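Local atomic coordinates of conserved hypothetical protein NMB0706 (Neisseria meningitidis, PDB entry 1RV9), a protein that has no established function but belongs to the DUF152 (YfiH-like) family, named for multi-copper polyphenol oxidoreductase laccases, and so may be an enzyme. Residues 54-57 / 58-61; 86-89 / 90-93; 175-178 / 179-183. One frame throughout, in Å; residues are numbered along the deposited sequence.

Interaction 1: 54-57 / 58-61; sequences GDNP and EAVR
Asn56 caps the N-terminal end of helix 57-71 through a local side-chain-to-backbone contact with Glu58 and Ala59, at the surface where a long loop runs into the helix. Its amide oxygen does the work: Asn56 OD1 accepts the N-H of Ala59 at 3.0 Å, within the carbonyl plane and on a lone pair. The same oxygen also receives a weak, strongly bent bond from Glu58 N, at 2.8 Å. A chi1 of 177° sets Asn56 CG beside the carbonyl carbon, which turns OD1 toward these two N-H groups. The course of the backbone separately packs Asn56 CB 4.0 Å from Ala59 CB. Asparagine suits the place because its carbonyl can reach N-H groups that have no preceding helical turn to bond to.

The backbone takes over at once. Asn56 O accepts from Val60 N at 3.1 Å, and Pro57 O from Arg61 N at 3.0 Å. Pro57 fits the first helical position, where its lack of an N-H costs no helical bond. Glu58 places a negative charge near the helix start, which would probably interact favourably with the helix dipole.

Asp55 steadies the approach. Its OD1 accepts from Asn56 N at 2.6 Å, from above the carboxylate plane, while OD2 is held by Ser40 and Asn48 and lies 3.9 Å from Val60 CG2. Val60, the buried member, also touches Asn48 and Thr51, joining the helix to that loop. Arg61 turns its guanidinium away to a salt bridge with Glu65, one turn further on. Ala59 has no side-chain acceptor to return a bond to Asn56 N, so this is a simple asparagine N-cap followed by proline, a classic way to begin a helix, rather than a capping box.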
ATOM      1  N   GLY A  54      12.799 -14.347  -0.510  1.00 11.51           N
ATOM      2  CA  GLY A  54      14.096 -15.008  -0.467  1.00 13.06           C
ATOM      3  C   GLY A  54      15.087 -14.582   0.602  1.00 14.79           C
ATOM      4  O   GLY A  54      16.251 -14.994   0.569  1.00 14.25           O
ATOM      5  N   ASP A  55      14.638 -13.770   1.553  1.00 14.43           N
ATOM      6  CA  ASP A  55      15.501 -13.291   2.632  1.00 15.99           C
ATOM      7  C   ASP A  55      15.575 -14.352   3.733  1.00 16.57           C
ATOM      8  O   ASP A  55      14.827 -15.329   3.710  1.00 16.97           O
ATOM      9  CB  ASP A  55      14.931 -11.977   3.189  1.00 15.46           C
ATOM     10  CG  ASP A  55      15.909 -11.232   4.088  1.00 16.71           C
ATOM     11  OD1 ASP A  55      17.072 -11.667   4.220  1.00 15.71           O
ATOM     12  OD2 ASP A  55      15.510 -10.194   4.661  1.00 14.12           O
ATOM     13  N   ASN A  56      16.488 -14.169   4.682  1.00 18.40           N
ATOM     14  CA  ASN A  56      16.627 -15.109   5.790  1.00 18.94           C
ATOM     15  C   ASN A  56      15.385 -14.988   6.670  1.00 18.45           C
ATOM     16  O   ASN A  56      15.054 -13.901   7.137  1.00 16.91           O
ATOM     17  CB  ASN A  56      17.887 -14.786   6.602  1.00 22.57           C
ATOM     18  CG  ASN A  56      18.045 -15.679   7.821  1.00 23.98           C
ATOM     19  OD1 ASN A  56      17.364 -15.501   8.830  1.00 26.85           O
ATOM     20  ND2 ASN A  56      18.943 -16.655   7.727  1.00 28.49           N
ATOM     21  N   PRO A  57      14.673 -16.104   6.893  1.00 19.03           N
ATOM     22  CA  PRO A  57      13.460 -16.107   7.718  1.00 19.41           C
ATOM     23  C   PRO A  57      13.639 -15.494   9.107  1.00 19.76           C
ATOM     24  O   PRO A  57      12.778 -14.746   9.577  1.00 17.30           O
ATOM     25  CB  PRO A  57      13.093 -17.587   7.775  1.00 20.18           C
ATOM     26  CG  PRO A  57      13.546 -18.081   6.435  1.00 20.31           C
ATOM     27  CD  PRO A  57      14.905 -17.435   6.306  1.00 19.01           C
ATOM     28  N   GLU A  58      14.751 -15.808   9.764  1.00 19.44           N
ATOM     29  CA  GLU A  58      15.004 -15.268  11.096  1.00 19.64           C
ATOM     30  C   GLU A  58      15.161 -13.750  11.052  1.00 18.38           C
ATOM     31  O   GLU A  58      14.713 -13.046  11.956  1.00 17.95           O
ATOM     32  CB  GLU A  58      16.262 -15.892  11.703  1.00 22.37           C
ATOM     33  CG  GLU A  58      16.642 -15.289  13.046  1.00 26.31           C
ATOM     34  CD  GLU A  58      17.988 -15.768  13.544  1.00 30.33           C
ATOM     35  OE1 GLU A  58      18.103 -16.954  13.917  1.00 30.97           O
ATOM     36  OE2 GLU A  58      18.936 -14.953  13.556  1.00 31.90           O
ATOM     37  N   ALA A  59      15.802 -13.253   9.998  1.00 16.63           N
ATOM     38  CA  ALA A  59      16.009 -11.817   9.841  1.00 15.96           C
ATOM     39  C   ALA A  59      14.668 -11.107   9.692  1.00 15.15           C
ATOM     40  O   ALA A  59      14.428 -10.078  10.324  1.00 15.99           O
ATOM     41  CB  ALA A  59      16.885 -11.541   8.625  1.00 15.70           C
ATOM     42  N   VAL A  60      13.796 -11.657   8.853  1.00 15.33           N
ATOM     43  CA  VAL A  60      12.479 -11.063   8.639  1.00 14.14           C
ATOM     44  C   VAL A  60      11.689 -11.035   9.942  1.00 14.52           C
ATOM     45  O   VAL A  60      11.000 -10.059  10.239  1.00 13.81           O
ATOM     46  CB  VAL A  60      11.670 -11.844   7.585  1.00 13.32           C
ATOM     47  CG1 VAL A  60      10.272 -11.240   7.448  1.00 13.16           C
ATOM     48  CG2 VAL A  60      12.392 -11.804   6.249  1.00 13.76           C
ATOM     49  N   ARG A  61      11.785 -12.110  10.717  1.00 15.10           N
ATOM     50  CA  ARG A  61      11.082 -12.192  11.991  1.00 15.38           C
ATOM     51  C   ARG A  61      11.541 -11.053  12.896  1.00 14.88           C
ATOM     52  O   ARG A  61      10.733 -10.416  13.572  1.00 15.09           O
ATOM     53  CB  ARG A  61      11.372 -13.534  12.667  1.00 17.70           C
ATOM     54  CG  ARG A  61      10.701 -13.720  14.017  1.00 21.33           C
ATOM     55  CD  ARG A  61      11.677 -14.346  15.004  1.00 26.18           C
ATOM     56  NE  ARG A  61      12.206 -13.353  15.934  1.00 29.67           N
ATOM     57  CZ  ARG A  61      13.481 -13.263  16.304  1.00 30.56           C
ATOM     58  NH1 ARG A  61      14.381 -14.106  15.818  1.00 31.52           N
ATOM     59  NH2 ARG A  61      13.856 -12.330  17.173  1.00 31.13           N
TER

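Interaction 2: 86-89 / 90-93; sequences VVNA and AEAL
Val87 and Ala92 meet on the inner side of the bend that follows edge strand 86-88, with Val87 CG2 4.1 Å from Ala92 CB. Small residues suit the two buried positions: Ala92 CB faces Val87 and Pro97, whereas Ala89 CB turns away to pack on Ala76, Ser102 and Val109. The chain winds through two overlapping turns, in which Glu91 N bonds to Asn88 O at 2.9 Å and Ala92 N to Ala89 O at 3.1 Å.

On the exposed side, Asn88 and Glu91 lie alongside each other, pointing the same way. Asn88 ND2 donates to Glu91 OE1 at 3.0 Å, reaching it from well above the carboxylate plane, and the two flat groups are turned 45° apart. Glu91 CG stands anti to its own carbonyl carbon (chi1 -57°), and the extended chain beyond carries the carboxylate back to the strand. A water closes the circuit: it accepts from Asn88 N at 2.9 Å and donates to Glu91 OE1 at 2.8 Å.

One carboxylate oxygen therefore serves both the amide and the water, which supplies an acceptor to a backbone N-H on the edge of the sheet. The chemistry implies a hydrated polar brace outside and a modest apolar contact within, completed by the rest of the chain.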
ATOM      1  N   VAL A  86     -10.673  -8.455   0.442  1.00  8.04           N
ATOM      2  CA  VAL A  86     -10.544  -7.676   1.669  1.00  9.01           C
ATOM      3  C   VAL A  86     -10.967  -8.541   2.851  1.00 10.17           C
ATOM      4  O   VAL A  86     -11.976  -9.245   2.782  1.00 11.64           O
ATOM      5  CB  VAL A  86     -11.469  -6.437   1.637  1.00 10.58           C
ATOM      6  CG1 VAL A  86     -11.233  -5.575   2.868  1.00 10.77           C
ATOM      7  CG2 VAL A  86     -11.244  -5.647   0.359  1.00 11.07           C
ATOM      8  N   VAL A  87     -10.194  -8.493   3.931  1.00  9.45           N
ATOM      9  CA  VAL A  87     -10.513  -9.257   5.131  1.00 10.78           C
ATOM     10  C   VAL A  87     -10.544  -8.343   6.347  1.00 10.20           C
ATOM     11  O   VAL A  87     -10.099  -7.197   6.282  1.00 10.14           O
ATOM     12  CB  VAL A  87      -9.465 -10.357   5.407  1.00 10.65           C
ATOM     13  CG1 VAL A  87      -9.425 -11.339   4.250  1.00 10.66           C
ATOM     14  CG2 VAL A  87      -8.089  -9.731   5.630  1.00  9.66           C
ATOM     15  N   ASN A  88     -11.093  -8.842   7.451  1.00 10.38           N
ATOM     16  CA  ASN A  88     -11.109  -8.068   8.687  1.00 11.68           C
ATOM     17  C   ASN A  88      -9.746  -8.332   9.312  1.00 10.70           C
ATOM     18  O   ASN A  88      -9.388  -9.482   9.565  1.00 11.26           O
ATOM     19  CB  ASN A  88     -12.219  -8.545   9.628  1.00 13.96           C
ATOM     20  CG  ASN A  88     -13.593  -8.098   9.178  1.00 18.22           C
ATOM     21  OD1 ASN A  88     -13.757  -7.001   8.645  1.00 19.97           O
ATOM     22  ND2 ASN A  88     -14.596  -8.938   9.409  1.00 19.99           N
ATOM     23  N   ALA A  89      -8.979  -7.272   9.548  1.00 10.58           N
ATOM     24  CA  ALA A  89      -7.644  -7.427  10.110  1.00 10.19           C
ATOM     25  C   ALA A  89      -7.631  -8.203  11.417  1.00 11.36           C
ATOM     26  O   ALA A  89      -6.718  -8.995  11.660  1.00 11.39           O
ATOM     27  CB  ALA A  89      -6.996  -6.059  10.307  1.00 10.22           C
ATOM     28  N   ALA A  90      -8.645  -7.986  12.249  1.00 12.33           N
ATOM     29  CA  ALA A  90      -8.736  -8.663  13.540  1.00 13.19           C
ATOM     30  C   ALA A  90      -8.873 -10.176  13.394  1.00 15.36           C
ATOM     31  O   ALA A  90      -8.557 -10.923  14.320  1.00 15.78           O
ATOM     32  CB  ALA A  90      -9.912  -8.101  14.341  1.00 13.19           C
ATOM     33  N   GLU A  91      -9.336 -10.628  12.231  1.00 17.15           N
ATOM     34  CA  GLU A  91      -9.513 -12.058  11.980  1.00 18.52           C
ATOM     35  C   GLU A  91      -8.358 -12.645  11.172  1.00 19.84           C
ATOM     36  O   GLU A  91      -8.270 -13.864  11.001  1.00 20.47           O
ATOM     37  CB  GLU A  91     -10.814 -12.307  11.212  1.00 20.69           C
ATOM     38  CG  GLU A  91     -12.074 -11.793  11.879  1.00 21.80           C
ATOM     39  CD  GLU A  91     -13.318 -12.102  11.065  1.00 23.35           C
ATOM     40  OE1 GLU A  91     -13.385 -11.683   9.890  1.00 24.73           O
ATOM     41  OE2 GLU A  91     -14.231 -12.766  11.598  1.00 26.74           O
ATOM     42  N   ALA A  92      -7.475 -11.786  10.679  1.00 19.55           N
ATOM     43  CA  ALA A  92      -6.342 -12.230   9.875  1.00 21.10           C
ATOM     44  C   ALA A  92      -5.107 -12.645  10.669  1.00 21.63           C
ATOM     45  O   ALA A  92      -4.089 -13.014  10.085  1.00 23.08           O
ATOM     46  CB  ALA A  92      -5.976 -11.126   8.876  1.00 20.44           C
ATOM     47  N   LEU A  93      -5.203 -12.592  11.994  1.00 22.11           N
ATOM     48  CA  LEU A  93      -4.074 -12.932  12.856  1.00 23.08           C
ATOM     49  C   LEU A  93      -3.872 -14.405  13.213  1.00 25.58           C
ATOM     50  O   LEU A  93      -2.755 -14.831  13.462  1.00 27.52           O
ATOM     51  CB  LEU A  93      -4.147 -12.116  14.147  1.00 21.37           C
ATOM     52  CG  LEU A  93      -4.275 -10.604  13.965  1.00 19.11           C
ATOM     53  CD1 LEU A  93      -4.361  -9.948  15.335  1.00 18.40           C
ATOM     54  CD2 LEU A  93      -3.086 -10.049  13.186  1.00 19.08           C
TER
HETATM   55  O   HOH W   1     -11.841 -11.623   7.533  1.00 16.94           O

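Interaction 3: 175-178 / 179-183; sequences VGQD and VFDAF
Val179, Asp178 and Gln177 carry this contact, which sets up the first turns of helix 177-184. Val179 packs against Val175, the residue that ends the preceding strand: Val179 CG2 lies 3.8 Å from Val175 CB, and the two branched side chains cross at about a right angle. Valine suits this buried spot, where Trp138 touches Val179 and Ala204 touches Val175.

Asp178 sits on the exposed side, where an acidic group near the helix N-terminus would probably interact favourably with the dipole. Its CG stands between the backbone N and the carbonyl carbon (chi1 64°), which folds the carboxylate back over the start of the helix and leaves OD1 3.7 Å from Val179 CG2. The carbonyl of Asp178 accepts from Ala182 N at 3.0 Å; Gly176, the N-cap residue, likewise receives Phe180 N on its O at 3.2 Å.

Gln177, long enough to reach Asp181 one turn on, bends at chi2 (66°) to run alongside Phe180. Its NE2 donates to Asp181 OD1 at 3.0 Å, nearly straight (162°) and in the amide plane, though from above the carboxylate. The same nitrogen is 3.2 Å from Phe180 CD1, approaching the ring obliquely. Phe180 stacks on Phe202 and meets Phe194 edge-to-face. The polar Gln177-Asp181 link thus borders an aromatic cluster and probably helps to fix the amide's rotation beside the ring, while apolar packing secures the valine side.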
ATOM      1  N   VAL A 175       4.882   0.353 -18.856  1.00 14.24           N
ATOM      2  CA  VAL A 175       4.011  -0.794 -19.088  1.00 13.19           C
ATOM      3  C   VAL A 175       3.576  -0.940 -20.543  1.00 12.80           C
ATOM      4  O   VAL A 175       3.848  -0.074 -21.378  1.00 12.75           O
ATOM      5  CB  VAL A 175       2.738  -0.713 -18.223  1.00 13.95           C
ATOM      6  CG1 VAL A 175       3.111  -0.644 -16.748  1.00 13.14           C
ATOM      7  CG2 VAL A 175       1.921   0.501 -18.621  1.00 13.17           C
ATOM      8  N   GLY A 176       2.883  -2.040 -20.823  1.00 13.60           N
ATOM      9  CA  GLY A 176       2.405  -2.313 -22.167  1.00 12.84           C
ATOM     10  C   GLY A 176       0.919  -2.069 -22.367  1.00 13.29           C
ATOM     11  O   GLY A 176       0.233  -1.552 -21.488  1.00 12.94           O
ATOM     12  N   GLN A 177       0.426  -2.464 -23.536  1.00 13.17           N
ATOM     13  CA  GLN A 177      -0.972  -2.288 -23.907  1.00 14.34           C
ATOM     14  C   GLN A 177      -1.945  -3.068 -23.024  1.00 13.77           C
ATOM     15  O   GLN A 177      -3.097  -2.665 -22.849  1.00 13.81           O
ATOM     16  CB  GLN A 177      -1.165  -2.705 -25.368  1.00 16.20           C
ATOM     17  CG  GLN A 177      -2.474  -2.252 -25.987  1.00 18.51           C
ATOM     18  CD  GLN A 177      -2.560  -0.743 -26.110  1.00 20.86           C
ATOM     19  OE1 GLN A 177      -1.676  -0.103 -26.685  1.00 20.20           O
ATOM     20  NE2 GLN A 177      -3.627  -0.165 -25.574  1.00 21.72           N
ATOM     21  N   ASP A 178      -1.488  -4.185 -22.471  1.00 15.21           N
ATOM     22  CA  ASP A 178      -2.349  -4.997 -21.620  1.00 16.82           C
ATOM     23  C   ASP A 178      -2.723  -4.235 -20.350  1.00 14.76           C
ATOM     24  O   ASP A 178      -3.888  -4.218 -19.953  1.00 14.73           O
ATOM     25  CB  ASP A 178      -1.661  -6.326 -21.281  1.00 19.38           C
ATOM     26  CG  ASP A 178      -0.399  -6.146 -20.458  1.00 23.97           C
ATOM     27  OD1 ASP A 178       0.397  -5.231 -20.763  1.00 24.02           O
ATOM     28  OD2 ASP A 178      -0.195  -6.935 -19.509  1.00 27.44           O
ATOM     29  N   VAL A 179      -1.739  -3.596 -19.727  1.00 14.99           N
ATOM     30  CA  VAL A 179      -1.987  -2.820 -18.517  1.00 14.52           C
ATOM     31  C   VAL A 179      -2.872  -1.634 -18.883  1.00 13.71           C
ATOM     32  O   VAL A 179      -3.823  -1.303 -18.175  1.00 14.07           O
ATOM     33  CB  VAL A 179      -0.674  -2.288 -17.908  1.00 14.71           C
ATOM     34  CG1 VAL A 179      -0.974  -1.463 -16.667  1.00 14.90           C
ATOM     35  CG2 VAL A 179       0.246  -3.448 -17.567  1.00 15.62           C
ATOM     36  N   PHE A 180      -2.552  -1.003 -20.006  1.00 12.72           N
ATOM     37  CA  PHE A 180      -3.312   0.142 -20.484  1.00 13.29           C
ATOM     38  C   PHE A 180      -4.787  -0.221 -20.651  1.00 13.31           C
ATOM     39  O   PHE A 180      -5.669   0.476 -20.149  1.00 14.01           O
ATOM     40  CB  PHE A 180      -2.725   0.629 -21.815  1.00 13.42           C
ATOM     41  CG  PHE A 180      -3.423   1.828 -22.387  1.00 13.76           C
ATOM     42  CD1 PHE A 180      -4.582   1.681 -23.138  1.00 12.80           C
ATOM     43  CD2 PHE A 180      -2.930   3.107 -22.157  1.00 13.40           C
ATOM     44  CE1 PHE A 180      -5.243   2.794 -23.657  1.00 14.86           C
ATOM     45  CE2 PHE A 180      -3.581   4.226 -22.670  1.00 12.95           C
ATOM     46  CZ  PHE A 180      -4.740   4.068 -23.421  1.00 13.45           C
ATOM     47  N   ASP A 181      -5.054  -1.321 -21.351  1.00 13.79           N
ATOM     48  CA  ASP A 181      -6.428  -1.756 -21.582  1.00 14.00           C
ATOM     49  C   ASP A 181      -7.154  -2.161 -20.300  1.00 13.94           C
ATOM     50  O   ASP A 181      -8.349  -1.911 -20.159  1.00 14.51           O
ATOM     51  CB  ASP A 181      -6.467  -2.926 -22.573  1.00 15.08           C
ATOM     52  CG  ASP A 181      -6.012  -2.532 -23.967  1.00 16.53           C
ATOM     53  OD1 ASP A 181      -6.048  -1.326 -24.293  1.00 17.04           O
ATOM     54  OD2 ASP A 181      -5.630  -3.435 -24.742  1.00 17.39           O
ATOM     55  N   ALA A 182      -6.435  -2.782 -19.369  1.00 14.46           N
ATOM     56  CA  ALA A 182      -7.039  -3.219 -18.114  1.00 13.31           C
ATOM     57  C   ALA A 182      -7.707  -2.058 -17.390  1.00 12.42           C
ATOM     58  O   ALA A 182      -8.668  -2.246 -16.647  1.00 13.79           O
ATOM     59  CB  ALA A 182      -5.984  -3.857 -17.217  1.00 14.49           C
ATOM     60  N   PHE A 183      -7.189  -0.857 -17.610  1.00 12.07           N
ATOM     61  CA  PHE A 183      -7.730   0.343 -16.985  1.00 13.09           C
ATOM     62  C   PHE A 183      -8.617   1.166 -17.913  1.00 13.87           C
ATOM     63  O   PHE A 183      -9.766   1.464 -17.590  1.00 14.65           O
ATOM     64  CB  PHE A 183      -6.588   1.248 -16.509  1.00 12.54           C
ATOM     65  CG  PHE A 183      -5.886   0.759 -15.276  1.00 11.11           C
ATOM     66  CD1 PHE A 183      -6.424   0.995 -14.016  1.00 12.53           C
ATOM     67  CD2 PHE A 183      -4.672   0.089 -15.373  1.00 11.45           C
ATOM     68  CE1 PHE A 183      -5.757   0.578 -12.867  1.00 11.86           C
ATOM     69  CE2 PHE A 183      -3.998  -0.334 -14.230  1.00 10.68           C
ATOM     70  CZ  PHE A 183      -4.542  -0.088 -12.975  1.00 12.69           C
TER

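How the interactions relate
All three contacts are local and lie in series along the chain, in different elements and without touching: centres of interactions 1 and 2 are 23 Å apart, and that of interaction 3 is over 30 Å from each. Interaction 1 is essentially a surface contact, whereas interactions 2 and 3 are partly buried, each pairing an apolar inner side with a polar outer one. Two begin helices, but differently: in 54-61 a side-chain amide oxygen caps backbone N-H groups, while in 175-183 the N-cap is a glycine and the side-chain amide acts as donor. Interaction 2 instead leaves an edge strand of the six-stranded sheet, and there a water shares the bonding.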